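Local coordinates for protein tudor (Drosophila melanogaster, PDB 3NTK) that binds Piwi proteins such as Aubergine in a methylarginine-dependent way through its Tudor domains and is required for primordial germ cell formation during oogenesis, at residues P14-D24 with R106-D114; I118-F129 with N161-C169. All blocks are in the same frame, centred on the assembly; numbering follows the deposited sequence.

In the fold
Both contacts belong to the last extended Tudor domain of the protein, and both involve the part of it built like an OB-fold. Contact 1, centred about 6 Å from the centre of the chain, pairs strand 16-21 with strand 109-113, and between these two strands the sequence runs through helix 25-38 and the four-stranded antiparallel sheet. Contact 2 follows in series: helix 120-131, which comes next after strand 109-113, meets the C-terminal segment 161-169 at one end of the molecule. The centres lie about 18 Å apart, yet the two touch, because Pro14 and Leu113 pack on Ile118 and Leu126. Sheet and C-terminal closure thus meet through apolar packing.

Contact 1 of 2, residues P14-D24 with R106-D114; sequences PMSFYVQMESD and RYSRHCELD
With chi1 at 61°, the CG of Phe17 lies between its backbone N and carbonyl carbon, which swings the ring over Cys111; the Cys111 CB sits above one face, 3.7 Å from Phe17 CZ. The Leu113 side chain crosses that of Phe17 at about a right angle, its CG 3.9 Å from Phe17 CE1. On the other face of the sheet, CG of His110 is anti to its backbone nitrogen (chi1 -176°). This lays His110 CD2 over one face of the Tyr18 ring, 3.5 Å from Tyr18 CZ, with the ring planes oblique at 53°, while His110 NE2 shares a 2.8 Å hydrogen bond with Ser16 OG at the imidazole edge; Thr150 takes ND1. Four backbone hydrogen bonds join the strands, two between Phe17 and Cys111, two between Val19 and Arg109. Beyond them the extended Arg109 side chain passes Met21, whose CG lies over a guanidinium face 3.4 Å from Arg109 NE, and ends in a salt bridge from Arg109 NH2 to Asp24 OD2 at 2.9 Å. Two waters also donate to that oxygen. Such antiparallel pairing, with Phe17 and Leu113 packed on Val153 of strand 151-157, fits the OB-fold half of an extended Tudor domain.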
loop_
_atom_site.group_PDB
_atom_site.type_symbol
_atom_site.label_atom_id
_atom_site.label_comp_id
_atom_site.label_asym_id
_atom_site.label_seq_id
_atom_site.Cartn_x
_atom_site.Cartn_y
_atom_site.Cartn_z
ATOM N N PRO A 14 -9.113 -2.349 10.838
ATOM C CA PRO A 14 -9.674 -3.455 10.061
ATOM C C PRO A 14 -10.406 -2.997 8.801
ATOM O O PRO A 14 -10.368 -3.677 7.779
ATOM C CB PRO A 14 -10.620 -4.131 11.052
ATOM C CG PRO A 14 -9.950 -3.876 12.376
ATOM C CD PRO A 14 -9.544 -2.425 12.245
ATOM N N MET A 15 -11.069 -1.844 8.861
ATOM C CA MET A 15 -11.796 -1.396 7.685
ATOM C C MET A 15 -10.969 -0.651 6.660
ATOM O O MET A 15 -11.489 -0.227 5.634
ATOM C CB MET A 15 -13.029 -0.573 8.067
ATOM C CG MET A 15 -12.835 0.470 9.116
ATOM S SD MET A 15 -11.548 1.638 8.775
ATOM C CE MET A 15 -10.552 1.342 10.169
ATOM N N SER A 16 -9.679 -0.492 6.928
ATOM C CA SER A 16 -8.818 0.182 5.968
ATOM C C SER A 16 -7.340 -0.078 6.194
ATOM O O SER A 16 -6.727 0.492 7.104
ATOM C CB SER A 16 -9.070 1.693 5.979
ATOM O OG SER A 16 -8.346 2.321 4.928
ATOM N N PHE A 17 -6.775 -0.951 5.368
ATOM C CA PHE A 17 -5.358 -1.252 5.442
ATOM C C PHE A 17 -4.823 -1.613 4.057
ATOM O O PHE A 17 -5.594 -1.829 3.118
ATOM C CB PHE A 17 -5.069 -2.367 6.462
ATOM C CG PHE A 17 -5.728 -3.683 6.164
ATOM C CD1 PHE A 17 -7.051 -3.920 6.531
ATOM C CD2 PHE A 17 -5.007 -4.714 5.566
ATOM C CE1 PHE A 17 -7.644 -5.168 6.308
ATOM C CE2 PHE A 17 -5.593 -5.963 5.339
ATOM C CZ PHE A 17 -6.911 -6.189 5.713
ATOM N N TYR A 18 -3.503 -1.635 3.922
ATOM C CA TYR A 18 -2.868 -1.956 2.650
ATOM C C TYR A 18 -1.927 -3.144 2.772
ATOM O O TYR A 18 -1.240 -3.301 3.783
ATOM C CB TYR A 18 -2.068 -0.759 2.130
ATOM C CG TYR A 18 -2.921 0.401 1.679
ATOM C CD1 TYR A 18 -3.447 1.312 2.600
ATOM C CD2 TYR A 18 -3.205 0.587 0.325
ATOM C CE1 TYR A 18 -4.237 2.387 2.176
ATOM C CE2 TYR A 18 -3.987 1.652 -0.108
ATOM C CZ TYR A 18 -4.500 2.546 0.817
ATOM O OH TYR A 18 -5.278 3.590 0.368
ATOM N N VAL A 19 -1.881 -3.956 1.722
ATOM C CA VAL A 19 -1.019 -5.124 1.698
ATOM C C VAL A 19 -0.241 -5.222 0.396
ATOM O O VAL A 19 -0.578 -4.582 -0.601
ATOM C CB VAL A 19 -1.828 -6.429 1.850
ATOM C CG1 VAL A 19 -2.674 -6.369 3.111
ATOM C CG2 VAL A 19 -2.704 -6.659 0.620
ATOM N N GLN A 20 0.816 -6.020 0.431
ATOM C CA GLN A 20 1.631 -6.283 -0.740
ATOM C C GLN A 20 1.575 -7.797 -0.860
ATOM O O GLN A 20 2.069 -8.517 0.011
ATOM C CB GLN A 20 3.076 -5.808 -0.540
ATOM C CG GLN A 20 3.279 -4.306 -0.778
ATOM C CD GLN A 20 4.728 -3.857 -0.611
ATOM O OE1 GLN A 20 5.088 -2.731 -0.965
ATOM N NE2 GLN A 20 5.563 -4.733 -0.062
ATOM N N MET A 21 0.941 -8.272 -1.925
ATOM C CA MET A 21 0.799 -9.699 -2.165
ATOM C C MET A 21 2.135 -10.332 -2.530
ATOM O O MET A 21 2.925 -9.759 -3.286
ATOM C CB MET A 21 -0.200 -9.943 -3.295
ATOM C CG MET A 21 -1.550 -9.269 -3.096
ATOM S SD MET A 21 -2.433 -9.880 -1.644
ATOM C CE MET A 21 -3.024 -11.393 -2.261
ATOM N N GLU A 22 2.375 -11.523 -1.995
ATOM C CA GLU A 22 3.603 -12.258 -2.258
ATOM C C GLU A 22 3.781 -12.446 -3.763
ATOM O O GLU A 22 4.894 -12.383 -4.281
ATOM C CB GLU A 22 3.538 -13.621 -1.563
ATOM C CG GLU A 22 4.796 -14.467 -1.664
ATOM C CD GLU A 22 4.647 -15.795 -0.941
ATOM O OE1 GLU A 22 3.775 -16.597 -1.338
ATOM O OE2 GLU A 22 5.394 -16.034 0.032
ATOM N N SER A 23 2.675 -12.671 -4.460
ATOM C CA SER A 23 2.713 -12.874 -5.904
ATOM C C SER A 23 3.217 -11.648 -6.674
ATOM O O SER A 23 3.793 -11.786 -7.752
ATOM C CB SER A 23 1.322 -13.263 -6.416
ATOM O OG SER A 23 0.389 -12.207 -6.240
ATOM N N ASP A 24 3.005 -10.453 -6.129
ATOM C CA ASP A 24 3.446 -9.227 -6.800
ATOM C C ASP A 24 4.860 -8.778 -6.427
ATOM O O ASP A 24 5.384 -7.828 -7.016
ATOM C CB ASP A 24 2.485 -8.066 -6.505
ATOM C CG ASP A 24 1.105 -8.271 -7.100
ATOM O OD1 ASP A 24 0.976 -9.051 -8.067
ATOM O OD2 ASP A 24 0.149 -7.627 -6.605
ATOM N N ARG A 106 -0.695 -0.814 -9.603
ATOM C CA ARG A 106 -0.144 -0.508 -8.284
ATOM C C ARG A 106 0.201 -1.822 -7.588
ATOM O O ARG A 106 -0.522 -2.823 -7.734
ATOM C CB ARG A 106 -1.167 0.269 -7.452
ATOM C CG ARG A 106 -2.493 -0.451 -7.225
ATOM C CD ARG A 106 -3.417 0.412 -6.363
ATOM N NE ARG A 106 -2.852 0.601 -5.030
ATOM C CZ ARG A 106 -2.997 1.694 -4.291
ATOM N NH1 ARG A 106 -3.696 2.730 -4.748
ATOM N NH2 ARG A 106 -2.438 1.750 -3.090
ATOM N N TYR A 107 1.302 -1.832 -6.838
ATOM C CA TYR A 107 1.725 -3.049 -6.160
ATOM C C TYR A 107 1.342 -3.169 -4.688
ATOM O O TYR A 107 1.749 -4.112 -4.014
ATOM C CB TYR A 107 3.224 -3.280 -6.363
ATOM C CG TYR A 107 3.543 -3.648 -7.795
ATOM C CD1 TYR A 107 2.916 -4.733 -8.406
ATOM C CD2 TYR A 107 4.436 -2.892 -8.550
ATOM C CE1 TYR A 107 3.168 -5.056 -9.738
ATOM C CE2 TYR A 107 4.695 -3.207 -9.883
ATOM C CZ TYR A 107 4.056 -4.290 -10.468
ATOM O OH TYR A 107 4.299 -4.607 -11.786
ATOM N N SER A 108 0.573 -2.204 -4.194
ATOM C CA SER A 108 0.045 -2.277 -2.833
ATOM C C SER A 108 -1.462 -2.329 -3.089
ATOM O O SER A 108 -1.955 -1.745 -4.067
ATOM C CB SER A 108 0.414 -1.047 -1.985
ATOM O OG SER A 108 -0.314 0.110 -2.352
ATOM N N ARG A 109 -2.193 -3.047 -2.247
ATOM C CA ARG A 109 -3.633 -3.162 -2.428
ATOM C C ARG A 109 -4.397 -2.724 -1.205
ATOM O O ARG A 109 -4.055 -3.100 -0.085
ATOM C CB ARG A 109 -4.008 -4.604 -2.744
ATOM C CG ARG A 109 -3.278 -5.156 -3.929
ATOM C CD ARG A 109 -3.787 -6.526 -4.288
ATOM N NE ARG A 109 -2.974 -7.114 -5.344
ATOM C CZ ARG A 109 -3.304 -8.214 -6.007
ATOM N NH1 ARG A 109 -4.437 -8.845 -5.720
ATOM N NH2 ARG A 109 -2.497 -8.683 -6.946
ATOM N N HIS A 110 -5.428 -1.914 -1.420
ATOM C CA HIS A 110 -6.252 -1.466 -0.320
ATOM C C HIS A 110 -7.233 -2.593 -0.004
ATOM O O HIS A 110 -7.805 -3.212 -0.915
ATOM C CB HIS A 110 -7.021 -0.193 -0.687
ATOM C CG HIS A 110 -7.814 0.369 0.450
ATOM N ND1 HIS A 110 -9.192 0.436 0.436
ATOM C CD2 HIS A 110 -7.427 0.845 1.659
ATOM C CE1 HIS A 110 -9.618 0.928 1.587
ATOM N NE2 HIS A 110 -8.568 1.184 2.347
ATOM N N CYS A 111 -7.421 -2.848 1.287
ATOM C CA CYS A 111 -8.317 -3.899 1.765
ATOM C C CYS A 111 -9.152 -3.428 2.938
ATOM O O CYS A 111 -8.788 -2.483 3.637
ATOM C CB CYS A 111 -7.525 -5.107 2.279
ATOM S SG CYS A 111 -6.415 -5.909 1.139
ATOM N N GLU A 112 -10.273 -4.112 3.159
ATOM C CA GLU A 112 -11.126 -3.833 4.304
ATOM C C GLU A 112 -11.660 -5.189 4.741
ATOM O O GLU A 112 -12.041 -6.014 3.913
ATOM C CB GLU A 112 -12.271 -2.864 3.972
ATOM C CG GLU A 112 -13.323 -3.330 2.991
ATOM C CD GLU A 112 -14.481 -2.336 2.889
ATOM O OE1 GLU A 112 -14.208 -1.127 2.712
ATOM O OE2 GLU A 112 -15.661 -2.749 2.979
ATOM N N LEU A 113 -11.659 -5.427 6.045
ATOM C CA LEU A 113 -12.120 -6.703 6.562
ATOM C C LEU A 113 -13.615 -6.914 6.480
ATOM O O LEU A 113 -14.404 -5.977 6.605
ATOM C CB LEU A 113 -11.715 -6.877 8.029
ATOM C CG LEU A 113 -10.266 -7.207 8.382
ATOM C CD1 LEU A 113 -10.163 -7.426 9.889
ATOM C CD2 LEU A 113 -9.826 -8.448 7.630
ATOM N N ASP A 114 -13.987 -8.169 6.255
ATOM C CA ASP A 114 -15.383 -8.574 6.245
ATOM C C ASP A 114 -15.680 -8.371 7.733
ATOM O O ASP A 114 -15.136 -9.082 8.572
ATOM C CB ASP A 114 -15.470 -10.056 5.880
ATOM C CG ASP A 114 -16.835 -10.663 6.157
ATOM O OD1 ASP A 114 -17.681 -10.015 6.810
ATOM O OD2 ASP A 114 -17.051 -11.812 5.720
HETATM O O HOH W 1 -12.576 0.747 3.399
HETATM O O HOH W 2 -5.513 3.942 -2.316
HETATM O O HOH W 3 0.171 -6.463 -4.122
HETATM O O HOH W 4 -1.369 -5.286 -7.495
#

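Contact 2 of 2, residues I118-F129 with N161-C169; sequences ISKCDAALLQSF and NISEKLQEC
Leu166 and Ile162 fill the apolar centre against Leu126 and Phe129. The Leu166 CD2 branch approaches the Phe129 ring obliquely, 3.5 Å from Phe129 CD2, while its CD1 branch turns the other way to Leu126 and Asp122. The Ile162 and Phe129 side chains point at one another from opposite directions, with Ile162 CD1 3.7 Å from Phe129 CE1, and Ile162 CG1 lies against Leu126 CD2. The phenyl group is carried toward these partners by a first torsion of -178°, and Tyr157 meets it edge-to-face. Further out, the Leu125 and Glu168 side chains cross at about a right angle, Leu125 CD1 lying 3.6 Å from Glu168 CB, next to the disulfide that joins Cys121 SG to Cys169 SG.

At the polar edge stands Asp122, buried at the first turn of the helix. Its OD2 accepts from Ser119 N at 3.0 Å and from Ser163 OG, also at 3.0 Å, the two donors reaching it from opposite faces of the carboxylate plane. Ser119 OG in turn accepts from Asp122 N, completing a capping box. Asp122 OD1 and Ser163 O both lie within hydrogen-bonding distance of one water, though it has more acceptors nearby than protons to give. An alanine in place of Asp122 would probably leave Ser119 N and Ser163 OG without their shared acceptor and weaken the helix start. Covalent closure, apolar packing and a doubly gripped carboxylate are together consistent with a C-terminal segment held to the helix.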
loop_
_atom_site.group_PDB
_atom_site.type_symbol
_atom_site.label_atom_id
_atom_site.label_comp_id
_atom_site.label_asym_id
_atom_site.label_seq_id
_atom_site.Cartn_x
_atom_site.Cartn_y
_atom_site.Cartn_z
ATOM N N ILE A 118 -14.654 -10.601 12.762
ATOM C CA ILE A 118 -13.986 -10.204 13.996
ATOM C C ILE A 118 -14.965 -9.556 14.963
ATOM O O ILE A 118 -15.993 -9.018 14.558
ATOM C CB ILE A 118 -12.820 -9.217 13.730
ATOM C CG1 ILE A 118 -13.332 -7.975 13.000
ATOM C CG2 ILE A 118 -11.728 -9.915 12.925
ATOM C CD1 ILE A 118 -12.278 -6.890 12.827
ATOM N N SER A 119 -14.641 -9.615 16.248
ATOM C CA SER A 119 -15.487 -9.024 17.275
ATOM C C SER A 119 -15.033 -7.601 17.572
ATOM O O SER A 119 -14.066 -7.102 16.992
ATOM C CB SER A 119 -15.400 -9.841 18.560
ATOM O OG SER A 119 -14.084 -9.773 19.089
ATOM N N LYS A 120 -15.736 -6.961 18.498
ATOM C CA LYS A 120 -15.426 -5.603 18.913
ATOM C C LYS A 120 -14.041 -5.607 19.562
ATOM O O LYS A 120 -13.218 -4.731 19.303
ATOM C CB LYS A 120 -16.485 -5.133 19.911
ATOM C CG LYS A 120 -16.511 -3.641 20.176
ATOM C CD LYS A 120 -17.771 -3.277 20.957
ATOM C CE LYS A 120 -17.955 -1.771 21.048
ATOM N NZ LYS A 120 -19.269 -1.417 21.661
ATOM N N CYS A 121 -13.795 -6.614 20.398
ATOM C CA CYS A 121 -12.511 -6.763 21.081
ATOM C C CYS A 121 -11.405 -7.030 20.064
ATOM O O CYS A 121 -10.335 -6.420 20.126
ATOM C CB CYS A 121 -12.582 -7.920 22.083
ATOM S SG CYS A 121 -11.068 -8.248 23.058
ATOM N N ASP A 122 -11.660 -7.939 19.125
ATOM C CA ASP A 122 -10.664 -8.252 18.099
ATOM C C ASP A 122 -10.238 -6.983 17.373
ATOM O O ASP A 122 -9.049 -6.713 17.221
ATOM C CB ASP A 122 -11.215 -9.234 17.057
ATOM C CG ASP A 122 -11.455 -10.619 17.616
ATOM O OD1 ASP A 122 -10.723 -11.023 18.540
ATOM O OD2 ASP A 122 -12.368 -11.313 17.114
ATOM N N ALA A 123 -11.223 -6.213 16.921
ATOM C CA ALA A 123 -10.961 -4.981 16.189
ATOM C C ALA A 123 -10.024 -4.035 16.931
ATOM O O ALA A 123 -9.102 -3.459 16.336
ATOM C CB ALA A 123 -12.277 -4.272 15.878
ATOM N N ALA A 124 -10.256 -3.877 18.228
ATOM C CA ALA A 124 -9.441 -2.981 19.044
ATOM C C ALA A 124 -8.023 -3.485 19.281
ATOM O O ALA A 124 -7.086 -2.693 19.373
ATOM C CB ALA A 124 -10.137 -2.723 20.393
ATOM N N LEU A 125 -7.869 -4.801 19.372
ATOM C CA LEU A 125 -6.570 -5.422 19.622
ATOM C C LEU A 125 -5.737 -5.621 18.354
ATOM O O LEU A 125 -4.509 -5.729 18.414
ATOM C CB LEU A 125 -6.779 -6.784 20.288
ATOM C CG LEU A 125 -5.829 -7.254 21.397
ATOM C CD1 LEU A 125 -5.953 -8.763 21.513
ATOM C CD2 LEU A 125 -4.395 -6.868 21.099
ATOM N N LEU A 126 -6.401 -5.678 17.205
ATOM C CA LEU A 126 -5.685 -5.896 15.955
ATOM C C LEU A 126 -4.595 -4.872 15.673
ATOM O O LEU A 126 -3.548 -5.220 15.137
ATOM C CB LEU A 126 -6.668 -5.953 14.780
ATOM C CG LEU A 126 -6.925 -7.366 14.255
ATOM C CD1 LEU A 126 -7.936 -7.326 13.107
ATOM C CD2 LEU A 126 -5.604 -7.971 13.784
ATOM N N GLN A 127 -4.832 -3.615 16.031
ATOM C CA GLN A 127 -3.842 -2.565 15.800
ATOM C C GLN A 127 -2.479 -2.937 16.394
ATOM O O GLN A 127 -1.460 -2.917 15.699
ATOM C CB GLN A 127 -4.314 -1.245 16.414
ATOM C CG GLN A 127 -3.420 -0.064 16.079
ATOM C CD GLN A 127 -3.608 0.425 14.654
ATOM O OE1 GLN A 127 -2.782 1.168 14.127
ATOM N NE2 GLN A 127 -4.708 0.022 14.030
ATOM N N SER A 128 -2.467 -3.282 17.679
ATOM C CA SER A 128 -1.229 -3.648 18.363
ATOM C C SER A 128 -0.675 -4.997 17.905
ATOM O O SER A 128 0.536 -5.222 17.924
ATOM C CB SER A 128 -1.451 -3.664 19.881
ATOM O OG SER A 128 -2.370 -4.673 20.260
ATOM N N PHE A 129 -1.558 -5.897 17.495
ATOM C CA PHE A 129 -1.127 -7.208 17.032
ATOM C C PHE A 129 -0.356 -7.051 15.722
ATOM O O PHE A 129 0.694 -7.666 15.527
ATOM C CB PHE A 129 -2.349 -8.116 16.837
ATOM C CG PHE A 129 -2.012 -9.513 16.401
ATOM C CD1 PHE A 129 -1.821 -9.812 15.055
ATOM C CD2 PHE A 129 -1.888 -10.536 17.339
ATOM C CE1 PHE A 129 -1.512 -11.109 14.646
ATOM C CE2 PHE A 129 -1.578 -11.835 16.941
ATOM C CZ PHE A 129 -1.392 -12.121 15.590
ATOM N N ASN A 161 -7.712 -18.285 11.084
ATOM C CA ASN A 161 -8.515 -17.065 11.168
ATOM C C ASN A 161 -7.901 -16.169 12.238
ATOM O O ASN A 161 -7.638 -16.618 13.356
ATOM C CB ASN A 161 -9.965 -17.394 11.522
ATOM C CG ASN A 161 -10.783 -17.805 10.313
ATOM O OD1 ASN A 161 -11.007 -17.007 9.402
ATOM N ND2 ASN A 161 -11.236 -19.053 10.300
ATOM N N ILE A 162 -7.668 -14.906 11.887
ATOM C CA ILE A 162 -7.051 -13.950 12.796
ATOM C C ILE A 162 -7.654 -13.943 14.205
ATOM O O ILE A 162 -6.925 -13.875 15.194
ATOM C CB ILE A 162 -7.095 -12.520 12.194
ATOM C CG1 ILE A 162 -6.269 -11.559 13.052
ATOM C CG2 ILE A 162 -8.528 -12.051 12.069
ATOM C CD1 ILE A 162 -4.785 -11.863 13.050
ATOM N N SER A 163 -8.977 -14.032 14.294
ATOM C CA SER A 163 -9.655 -14.030 15.587
ATOM C C SER A 163 -9.140 -15.139 16.508
ATOM O O SER A 163 -9.164 -15.002 17.732
ATOM C CB SER A 163 -11.164 -14.182 15.385
ATOM O OG SER A 163 -11.848 -14.215 16.623
ATOM N N GLU A 164 -8.674 -16.236 15.919
ATOM C CA GLU A 164 -8.155 -17.346 16.707
ATOM C C GLU A 164 -6.777 -17.038 17.281
ATOM O O GLU A 164 -6.428 -17.523 18.354
ATOM C CB GLU A 164 -8.069 -18.615 15.856
ATOM C CG GLU A 164 -7.549 -19.820 16.620
ATOM C CD GLU A 164 -7.375 -21.044 15.743
ATOM O OE1 GLU A 164 -8.346 -21.423 15.053
ATOM O OE2 GLU A 164 -6.267 -21.626 15.747
ATOM N N LYS A 165 -5.997 -16.226 16.571
ATOM C CA LYS A 165 -4.655 -15.878 17.025
ATOM C C LYS A 165 -4.650 -14.710 18.007
ATOM O O LYS A 165 -3.625 -14.417 18.621
ATOM C CB LYS A 165 -3.760 -15.556 15.825
ATOM C CG LYS A 165 -3.856 -16.578 14.706
ATOM C CD LYS A 165 -3.471 -17.979 15.159
ATOM C CE LYS A 165 -1.981 -18.097 15.408
ATOM N NZ LYS A 165 -1.579 -19.522 15.580
ATOM N N LEU A 166 -5.788 -14.034 18.139
ATOM C CA LEU A 166 -5.908 -12.919 19.076
ATOM C C LEU A 166 -6.333 -13.538 20.405
ATOM O O LEU A 166 -7.508 -13.553 20.752
ATOM C CB LEU A 166 -6.959 -11.920 18.590
ATOM C CG LEU A 166 -6.652 -11.216 17.263
ATOM C CD1 LEU A 166 -7.807 -10.301 16.888
ATOM C CD2 LEU A 166 -5.358 -10.421 17.388
ATOM N N GLN A 167 -5.353 -14.048 21.141
ATOM C CA GLN A 167 -5.603 -14.722 22.407
ATOM C C GLN A 167 -6.252 -13.908 23.521
ATOM O O GLN A 167 -6.980 -14.464 24.340
ATOM C CB GLN A 167 -4.300 -15.343 22.914
ATOM C CG GLN A 167 -3.698 -16.341 21.936
ATOM C CD GLN A 167 -2.500 -17.065 22.507
ATOM O OE1 GLN A 167 -1.485 -16.447 22.838
ATOM N NE2 GLN A 167 -2.610 -18.382 22.630
ATOM N N GLU A 168 -5.998 -12.602 23.552
ATOM C CA GLU A 168 -6.563 -11.744 24.586
ATOM C C GLU A 168 -8.057 -11.464 24.430
ATOM O O GLU A 168 -8.666 -10.858 25.310
ATOM C CB GLU A 168 -5.797 -10.417 24.656
ATOM C CG GLU A 168 -4.329 -10.563 25.048
ATOM C CD GLU A 168 -3.398 -10.684 23.852
ATOM O OE1 GLU A 168 -3.729 -11.425 22.901
ATOM O OE2 GLU A 168 -2.328 -10.038 23.868
ATOM N N CYS A 169 -8.649 -11.894 23.318
ATOM C CA CYS A 169 -10.076 -11.673 23.102
ATOM C C CYS A 169 -10.853 -12.982 23.070
ATOM O O CYS A 169 -10.271 -14.001 22.641
ATOM C CB CYS A 169 -10.320 -10.927 21.788
ATOM S SG CYS A 169 -9.815 -9.177 21.743
ATOM O OXT CYS A 169 -12.046 -12.962 23.452
HETATM O O HOH W 5 -11.033 -13.393 19.446
#